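Local coordinates for protein glucokinase (Leishmania braziliensis MHOM/BR/75/M2904, PDB 6EDI) that probably phosphorylates D-glucose at the expense of ATP, as a dimeric glucokinase of the actin-like ATPase superfamily, captured here in an open conformation, at residues A[278-292]-A[316-330]. Residues are numbered along the deposited sequence; the frame is centred on the assembly and turned at random.
Sequences ASNGAGLEFNYAYAK and DTAAIAAVDRLYKNL
N287 meets A322 where helix 281-292 crosses helix 317-330 at 131°. Small residues line the crossing, A318 and A322 on one helix, G283 and A291 on the other, consistent with an axis separation of 8.0 Å. CB of N287 rests 3.5 Å from CB of A322, while its ND2 donates to A322 O over 3.2 Å. That bond is nearly straight (165°) and uses a carbonyl lone pair; the same oxygen also accepts from L326 N, so two donors grip it. The amide's rotation is fixed further by Y250, whose hydroxyl bonds N287 OD1, and by a water that accepts from ND2 and N329 ND2 and donates to A278 O. A second water bridges N287 O and R325 NE.

Apolar packing extends the contact in both directions. CD1 of L326 lies over the turn 278-280 and the first turn of helix 281-292, 3.7 Å from L284 CB, and L284 CD1 packs against A322 CB and V323 CG2. At the other end, A291 CB and K292 CG lie on A318.

Aromatic edges complete it. With CG anti to the backbone N (chi1 -173°), Y288 sets its ring edge against A319 N, and its hydroxyl reaches D316 OD2; the modelled separation is too short to trust in detail. D316 OD1 caps the helix by accepting from A319 N. Y290 presents CE2 to one face of the R325 guanidinium, 3.5 Å from NH2, the planes almost perpendicular.

Helix 304-313 packs against Y288, A319 and V323; helix 245-259 touches A278, R325 and N329. Both crossing helices belong to the run between strands 227-233 and 345-348 of one mixed sheet, and G281 is backbone-bonded to G211, in the turn between strands 205-210 and 214-222.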
ATOM      1  N   ALA A 278       0.755  21.066   3.471  1.00 28.49           N
ATOM      2  CA  ALA A 278       0.708  21.523   4.860  1.00 27.93           C
ATOM      3  C   ALA A 278       1.856  20.991   5.700  1.00 26.52           C
ATOM      4  O   ALA A 278       1.880  21.208   6.909  1.00 28.91           O
ATOM      5  CB  ALA A 278      -0.633  21.124   5.509  1.00 24.29           C
ATOM      6  N   SER A 279       2.809  20.300   5.078  1.00 28.58           N
ATOM      7  CA  SER A 279       3.848  19.622   5.843  1.00 30.96           C
ATOM      8  C   SER A 279       5.254  19.754   5.230  1.00 28.49           C
ATOM      9  O   SER A 279       6.216  19.202   5.763  1.00 31.17           O
ATOM     10  CB  SER A 279       3.457  18.143   6.048  1.00 28.97           C
ATOM     11  OG  SER A 279       3.025  17.567   4.823  1.00 28.08           O
ATOM     12  N   ASN A 280       5.366  20.489   4.125  1.00 27.14           N
ATOM     13  CA  ASN A 280       6.658  20.747   3.466  1.00 31.65           C
ATOM     14  C   ASN A 280       7.221  22.160   3.710  1.00 30.40           C
ATOM     15  O   ASN A 280       6.665  22.932   4.494  1.00 28.75           O
ATOM     16  CB  ASN A 280       6.528  20.503   1.961  1.00 30.67           C
ATOM     17  CG  ASN A 280       5.581  21.484   1.289  1.00 29.85           C
ATOM     18  OD1 ASN A 280       4.910  22.272   1.958  1.00 32.08           O
ATOM     19  ND2 ASN A 280       5.508  21.426  -0.034  1.00 29.58           N
ATOM     20  N   GLY A 281       8.321  22.505   3.034  1.00 31.98           N
ATOM     21  CA  GLY A 281       8.904  23.833   3.162  1.00 29.20           C
ATOM     22  C   GLY A 281       7.935  24.942   2.776  1.00 30.71           C
ATOM     23  O   GLY A 281       7.755  25.913   3.518  1.00 34.54           O
ATOM     24  N   ALA A 282       7.307  24.788   1.612  1.00 30.70           N
ATOM     25  CA  ALA A 282       6.309  25.735   1.141  1.00 28.26           C
ATOM     26  C   ALA A 282       5.226  25.961   2.177  1.00 30.66           C
ATOM     27  O   ALA A 282       4.822  27.095   2.424  1.00 28.07           O
ATOM     28  CB  ALA A 282       5.702  25.259  -0.146  1.00 29.91           C
ATOM     29  N   GLY A 283       4.753  24.870   2.774  1.00 32.13           N
ATOM     30  CA  GLY A 283       3.741  24.947   3.809  1.00 30.36           C
ATOM     31  C   GLY A 283       4.254  25.636   5.057  1.00 30.40           C
ATOM     32  O   GLY A 283       3.527  26.396   5.693  1.00 29.94           O
ATOM     33  N   LEU A 284       5.509  25.380   5.419  1.00 31.80           N
ATOM     34  CA  LEU A 284       6.077  26.020   6.604  1.00 32.37           C
ATOM     35  C   LEU A 284       6.131  27.542   6.413  1.00 30.24           C
ATOM     36  O   LEU A 284       5.797  28.317   7.322  1.00 29.65           O
ATOM     37  CB  LEU A 284       7.468  25.476   6.924  1.00 29.46           C
ATOM     38  CG  LEU A 284       8.065  26.178   8.147  1.00 33.54           C
ATOM     39  CD1 LEU A 284       7.168  25.957   9.371  1.00 32.68           C
ATOM     40  CD2 LEU A 284       9.480  25.710   8.414  1.00 32.29           C
ATOM     41  N   GLU A 285       6.522  27.952   5.216  1.00 30.75           N
ATOM     42  CA  GLU A 285       6.546  29.372   4.867  1.00 35.03           C
ATOM     43  C   GLU A 285       5.145  29.986   4.892  1.00 36.41           C
ATOM     44  O   GLU A 285       4.967  31.126   5.333  1.00 32.77           O
ATOM     45  CB  GLU A 285       7.220  29.574   3.510  1.00 38.32           C
ATOM     46  CG  GLU A 285       8.684  29.116   3.533  1.00 40.76           C
ATOM     47  CD  GLU A 285       9.401  29.250   2.210  1.00 45.04           C
ATOM     48  OE1 GLU A 285       8.778  29.719   1.235  1.00 49.75           O
ATOM     49  OE2 GLU A 285      10.594  28.876   2.153  1.00 42.52           O
ATOM     50  N   PHE A 286       4.150  29.222   4.437  1.00 30.35           N
ATOM     51  CA  PHE A 286       2.771  29.679   4.510  1.00 33.85           C
ATOM     52  C   PHE A 286       2.307  29.764   5.957  1.00 33.27           C
ATOM     53  O   PHE A 286       1.598  30.703   6.350  1.00 33.89           O
ATOM     54  CB  PHE A 286       1.840  28.748   3.731  1.00 35.50           C
ATOM     55  CG  PHE A 286       0.394  29.105   3.872  1.00 29.86           C
ATOM     56  CD1 PHE A 286      -0.163  30.101   3.080  1.00 35.91           C
ATOM     57  CD2 PHE A 286      -0.406  28.462   4.809  1.00 35.43           C
ATOM     58  CE1 PHE A 286      -1.501  30.453   3.212  1.00 40.19           C
ATOM     59  CE2 PHE A 286      -1.745  28.796   4.947  1.00 35.76           C
ATOM     60  CZ  PHE A 286      -2.296  29.800   4.146  1.00 37.53           C
ATOM     61  N   ASN A 287       2.684  28.763   6.743  1.00 32.70           N
ATOM     62  CA  ASN A 287       2.308  28.733   8.146  1.00 30.03           C
ATOM     63  C   ASN A 287       2.787  29.959   8.904  1.00 34.32           C
ATOM     64  O   ASN A 287       2.076  30.502   9.758  1.00 35.07           O
ATOM     65  CB  ASN A 287       2.812  27.457   8.799  1.00 32.79           C
ATOM     66  CG  ASN A 287       1.917  26.271   8.492  1.00 31.27           C
ATOM     67  OD1 ASN A 287       0.980  26.391   7.695  1.00 24.27           O
ATOM     68  ND2 ASN A 287       2.201  25.126   9.114  1.00 30.90           N
ATOM     69  N   TYR A 288       3.986  30.407   8.566  1.00 31.65           N
ATOM     70  CA  TYR A 288       4.563  31.571   9.221  1.00 39.18           C
ATOM     71  C   TYR A 288       3.726  32.819   8.969  1.00 33.69           C
ATOM     72  O   TYR A 288       3.342  33.514   9.907  1.00 36.14           O
ATOM     73  CB  TYR A 288       6.000  31.799   8.759  1.00 34.16           C
ATOM     74  CG  TYR A 288       6.690  32.896   9.540  1.00 41.30           C
ATOM     75  CD1 TYR A 288       6.982  32.732  10.890  1.00 40.53           C
ATOM     76  CD2 TYR A 288       7.038  34.094   8.934  1.00 45.45           C
ATOM     77  CE1 TYR A 288       7.613  33.733  11.615  1.00 45.39           C
ATOM     78  CE2 TYR A 288       7.670  35.099   9.648  1.00 45.22           C
ATOM     79  CZ  TYR A 288       7.954  34.914  10.986  1.00 47.24           C
ATOM     80  OH  TYR A 288       8.584  35.924  11.692  1.00 49.76           O
ATOM     81  N   ALA A 289       3.450  33.094   7.702  1.00 36.05           N
ATOM     82  CA  ALA A 289       2.563  34.192   7.343  1.00 38.12           C
ATOM     83  C   ALA A 289       1.233  34.040   8.068  1.00 41.73           C
ATOM     84  O   ALA A 289       0.789  34.957   8.762  1.00 43.93           O
ATOM     85  CB  ALA A 289       2.363  34.246   5.846  1.00 41.98           C
ATOM     86  N   TYR A 290       0.624  32.863   7.940  1.00 37.50           N
ATOM     87  CA  TYR A 290      -0.681  32.594   8.534  1.00 35.40           C
ATOM     88  C   TYR A 290      -0.711  32.894  10.034  1.00 37.85           C
ATOM     89  O   TYR A 290      -1.719  33.367  10.552  1.00 40.00           O
ATOM     90  CB  TYR A 290      -1.114  31.146   8.241  1.00 34.65           C
ATOM     91  CG  TYR A 290      -2.546  30.807   8.635  1.00 34.25           C
ATOM     92  CD1 TYR A 290      -3.611  31.096   7.787  1.00 35.45           C
ATOM     93  CD2 TYR A 290      -2.826  30.168   9.838  1.00 35.93           C
ATOM     94  CE1 TYR A 290      -4.916  30.774   8.138  1.00 32.36           C
ATOM     95  CE2 TYR A 290      -4.122  29.843  10.194  1.00 32.33           C
ATOM     96  CZ  TYR A 290      -5.158  30.152   9.340  1.00 34.81           C
ATOM     97  OH  TYR A 290      -6.447  29.832   9.689  1.00 34.47           O
ATOM     98  N   ALA A 291       0.393  32.640  10.734  1.00 36.81           N
ATOM     99  CA  ALA A 291       0.411  32.829  12.191  1.00 35.28           C
ATOM    100  C   ALA A 291       0.675  34.285  12.588  1.00 39.70           C
ATOM    101  O   ALA A 291       0.298  34.712  13.678  1.00 45.83           O
ATOM    102  CB  ALA A 291       1.424  31.913  12.845  1.00 34.26           C
ATOM    103  N   LYS A 292       1.357  35.024  11.722  1.00 42.96           N
ATOM    104  CA  LYS A 292       1.660  36.433  12.001  1.00 48.01           C
ATOM    105  C   LYS A 292       0.466  37.320  11.699  1.00 50.59           C
ATOM    106  O   LYS A 292       0.005  38.092  12.547  1.00 54.07           O
ATOM    107  CB  LYS A 292       2.870  36.908  11.191  1.00 48.92           C
ATOM    108  CG  LYS A 292       4.152  36.980  12.011  1.00 51.52           C
ATOM    109  CD  LYS A 292       5.238  37.815  11.332  1.00 55.03           C
ATOM    110  CE  LYS A 292       4.878  39.292  11.282  1.00 58.74           C
ATOM    111  NZ  LYS A 292       6.013  40.131  10.791  1.00 59.67           N
ATOM    112  N   ASP A 316      10.669  34.321  18.084  1.00 55.69           N
ATOM    113  CA  ASP A 316       9.503  34.520  17.223  1.00 47.47           C
ATOM    114  C   ASP A 316       8.368  33.537  17.505  1.00 49.69           C
ATOM    115  O   ASP A 316       8.436  32.358  17.152  1.00 47.81           O
ATOM    116  CB  ASP A 316       9.960  34.436  15.762  1.00 48.38           C
ATOM    117  CG  ASP A 316       8.951  34.992  14.789  1.00 45.96           C
ATOM    118  OD1 ASP A 316       7.735  34.739  14.956  1.00 44.92           O
ATOM    119  OD2 ASP A 316       9.393  35.667  13.833  1.00 43.71           O
ATOM    120  N   THR A 317       7.323  34.051  18.146  1.00 50.04           N
ATOM    121  CA  THR A 317       6.183  33.252  18.577  1.00 48.85           C
ATOM    122  C   THR A 317       5.442  32.650  17.370  1.00 45.61           C
ATOM    123  O   THR A 317       4.856  31.560  17.452  1.00 43.97           O
ATOM    124  CB  THR A 317       5.241  34.114  19.469  1.00 46.27           C
ATOM    125  OG1 THR A 317       4.562  33.284  20.417  1.00 53.84           O
ATOM    126  CG2 THR A 317       4.227  34.892  18.636  1.00 45.68           C
ATOM    127  N   ALA A 318       5.495  33.348  16.239  1.00 44.11           N
ATOM    128  CA  ALA A 318       4.822  32.895  15.029  1.00 42.98           C
ATOM    129  C   ALA A 318       5.596  31.773  14.341  1.00 45.76           C
ATOM    130  O   ALA A 318       5.000  30.840  13.793  1.00 38.26           O
ATOM    131  CB  ALA A 318       4.603  34.051  14.087  1.00 42.09           C
ATOM    132  N   ALA A 319       6.925  31.873  14.352  1.00 41.59           N
ATOM    133  CA  ALA A 319       7.755  30.812  13.795  1.00 41.51           C
ATOM    134  C   ALA A 319       7.519  29.516  14.568  1.00 42.03           C
ATOM    135  O   ALA A 319       7.497  28.429  13.985  1.00 39.48           O
ATOM    136  CB  ALA A 319       9.225  31.198  13.833  1.00 41.65           C
ATOM    137  N   ILE A 320       7.352  29.639  15.884  1.00 38.67           N
ATOM    138  CA  ILE A 320       7.108  28.482  16.735  1.00 42.50           C
ATOM    139  C   ILE A 320       5.760  27.849  16.417  1.00 39.71           C
ATOM    140  O   ILE A 320       5.648  26.634  16.331  1.00 37.96           O
ATOM    141  CB  ILE A 320       7.154  28.850  18.226  1.00 39.53           C
ATOM    142  CG1 ILE A 320       8.479  29.538  18.562  1.00 42.40           C
ATOM    143  CG2 ILE A 320       6.947  27.615  19.090  1.00 41.98           C
ATOM    144  CD1 ILE A 320       8.717  29.752  20.041  1.00 44.17           C
ATOM    145  N   ALA A 321       4.741  28.685  16.243  1.00 40.07           N
ATOM    146  CA  ALA A 321       3.409  28.197  15.915  1.00 38.57           C
ATOM    147  C   ALA A 321       3.418  27.557  14.530  1.00 36.80           C
ATOM    148  O   ALA A 321       2.777  26.536  14.310  1.00 36.04           O
ATOM    149  CB  ALA A 321       2.390  29.336  15.966  1.00 33.56           C
ATOM    150  N   ALA A 322       4.134  28.180  13.598  1.00 38.33           N
ATOM    151  CA  ALA A 322       4.203  27.685  12.225  1.00 37.72           C
ATOM    152  C   ALA A 322       4.836  26.296  12.162  1.00 32.66           C
ATOM    153  O   ALA A 322       4.391  25.446  11.388  1.00 31.74           O
ATOM    154  CB  ALA A 322       4.958  28.650  11.351  1.00 33.77           C
ATOM    155  N   VAL A 323       5.874  26.078  12.972  1.00 33.17           N
ATOM    156  CA  VAL A 323       6.500  24.754  13.083  1.00 31.97           C
ATOM    157  C   VAL A 323       5.556  23.761  13.739  1.00 33.45           C
ATOM    158  O   VAL A 323       5.435  22.610  13.295  1.00 32.89           O
ATOM    159  CB  VAL A 323       7.816  24.816  13.882  1.00 35.98           C
ATOM    160  CG1 VAL A 323       8.314  23.421  14.221  1.00 36.16           C
ATOM    161  CG2 VAL A 323       8.857  25.534  13.086  1.00 31.79           C
ATOM    162  N   ASP A 324       4.902  24.198  14.809  1.00 31.81           N
ATOM    163  CA  ASP A 324       3.963  23.338  15.525  1.00 36.52           C
ATOM    164  C   ASP A 324       2.842  22.884  14.593  1.00 34.89           C
ATOM    165  O   ASP A 324       2.515  21.696  14.557  1.00 32.04           O
ATOM    166  CB  ASP A 324       3.385  24.064  16.743  1.00 36.49           C
ATOM    167  CG  ASP A 324       2.474  23.184  17.580  1.00 41.08           C
ATOM    168  OD1 ASP A 324       2.880  22.062  17.969  1.00 39.68           O
ATOM    169  OD2 ASP A 324       1.336  23.626  17.853  1.00 48.10           O
ATOM    170  N   ARG A 325       2.261  23.820  13.838  1.00 33.74           N
ATOM    171  CA  ARG A 325       1.219  23.466  12.879  1.00 32.48           C
ATOM    172  C   ARG A 325       1.747  22.530  11.793  1.00 31.32           C
ATOM    173  O   ARG A 325       1.037  21.616  11.345  1.00 29.84           O
ATOM    174  CB  ARG A 325       0.567  24.711  12.253  1.00 32.70           C
ATOM    175  CG  ARG A 325      -0.698  24.366  11.459  1.00 29.05           C
ATOM    176  CD  ARG A 325      -1.291  25.514  10.660  1.00 33.76           C
ATOM    177  NE  ARG A 325      -1.703  26.645  11.490  1.00 30.55           N
ATOM    178  CZ  ARG A 325      -2.846  26.714  12.156  1.00 32.63           C
ATOM    179  NH1 ARG A 325      -3.712  25.706  12.117  1.00 38.01           N
ATOM    180  NH2 ARG A 325      -3.122  27.785  12.879  1.00 34.37           N
ATOM    181  N   LEU A 326       2.993  22.748  11.384  1.00 30.34           N
ATOM    182  CA  LEU A 326       3.633  21.922  10.361  1.00 30.70           C
ATOM    183  C   LEU A 326       3.625  20.455  10.771  1.00 29.30           C
ATOM    184  O   LEU A 326       3.140  19.602  10.033  1.00 26.63           O
ATOM    185  CB  LEU A 326       5.083  22.371  10.105  1.00 29.57           C
ATOM    186  CG  LEU A 326       5.683  21.879   8.776  1.00 29.90           C
ATOM    187  CD1 LEU A 326       5.112  22.661   7.598  1.00 28.55           C
ATOM    188  CD2 LEU A 326       7.210  21.923   8.750  1.00 35.47           C
ATOM    189  N   TYR A 327       4.162  20.166  11.951  1.00 28.54           N
ATOM    190  CA  TYR A 327       4.213  18.798  12.431  1.00 33.57           C
ATOM    191  C   TYR A 327       2.875  18.244  12.921  1.00 29.43           C
ATOM    192  O   TYR A 327       2.648  17.032  12.893  1.00 29.73           O
ATOM    193  CB  TYR A 327       5.308  18.666  13.482  1.00 31.12           C
ATOM    194  CG  TYR A 327       6.663  18.793  12.849  1.00 35.74           C
ATOM    195  CD1 TYR A 327       6.992  18.040  11.726  1.00 37.25           C
ATOM    196  CD2 TYR A 327       7.602  19.691  13.340  1.00 35.08           C
ATOM    197  CE1 TYR A 327       8.230  18.156  11.128  1.00 37.41           C
ATOM    198  CE2 TYR A 327       8.841  19.819  12.744  1.00 35.96           C
ATOM    199  CZ  TYR A 327       9.144  19.045  11.639  1.00 38.06           C
ATOM    200  OH  TYR A 327      10.369  19.158  11.045  1.00 41.88           O
ATOM    201  N   LYS A 328       1.983  19.117  13.369  1.00 28.81           N
ATOM    202  CA  LYS A 328       0.648  18.655  13.731  1.00 30.52           C
ATOM    203  C   LYS A 328      -0.025  18.064  12.496  1.00 31.43           C
ATOM    204  O   LYS A 328      -0.675  17.023  12.570  1.00 28.42           O
ATOM    205  CB  LYS A 328      -0.185  19.792  14.327  1.00 30.55           C
ATOM    206  CG  LYS A 328       0.088  20.038  15.816  1.00 34.78           C
ATOM    207  CD  LYS A 328      -1.036  20.852  16.469  1.00 34.62           C
ATOM    208  CE  LYS A 328      -0.721  21.196  17.922  1.00 36.98           C
ATOM    209  NZ  LYS A 328      -0.160  20.040  18.668  1.00 43.52           N
ATOM    210  N   ASN A 329       0.165  18.726  11.357  1.00 28.54           N
ATOM    211  CA  ASN A 329      -0.380  18.251  10.088  1.00 28.19           C
ATOM    212  C   ASN A 329       0.392  17.111   9.420  1.00 31.57           C
ATOM    213  O   ASN A 329      -0.216  16.246   8.770  1.00 29.58           O
ATOM    214  CB  ASN A 329      -0.573  19.426   9.137  1.00 28.20           C
ATOM    215  CG  ASN A 329      -1.833  20.201   9.463  1.00 30.62           C
ATOM    216  OD1 ASN A 329      -2.858  19.601   9.796  1.00 33.71           O
ATOM    217  ND2 ASN A 329      -1.762  21.524   9.400  1.00 30.11           N
ATOM    218  N   LEU A 330       1.713  17.100   9.576  1.00 27.27           N
ATOM    219  CA  LEU A 330       2.472  15.920   9.177  1.00 28.83           C
ATOM    220  C   LEU A 330       1.907  14.694   9.903  1.00 26.30           C
ATOM    221  O   LEU A 330       1.648  13.654   9.293  1.00 25.77           O
ATOM    222  CB  LEU A 330       3.958  16.084   9.495  1.00 26.46           C
ATOM    223  CG  LEU A 330       4.758  14.804   9.209  1.00 29.81           C
ATOM    224  CD1 LEU A 330       4.838  14.584   7.703  1.00 32.01           C
ATOM    225  CD2 LEU A 330       6.150  14.869   9.832  1.00 31.14           C
TER
HETATM  226  O   HOH W   1       0.421  23.055   8.457  1.00 27.60           O
HETATM  227  O   HOH W   2       0.460  28.574  11.456  1.00 34.34           O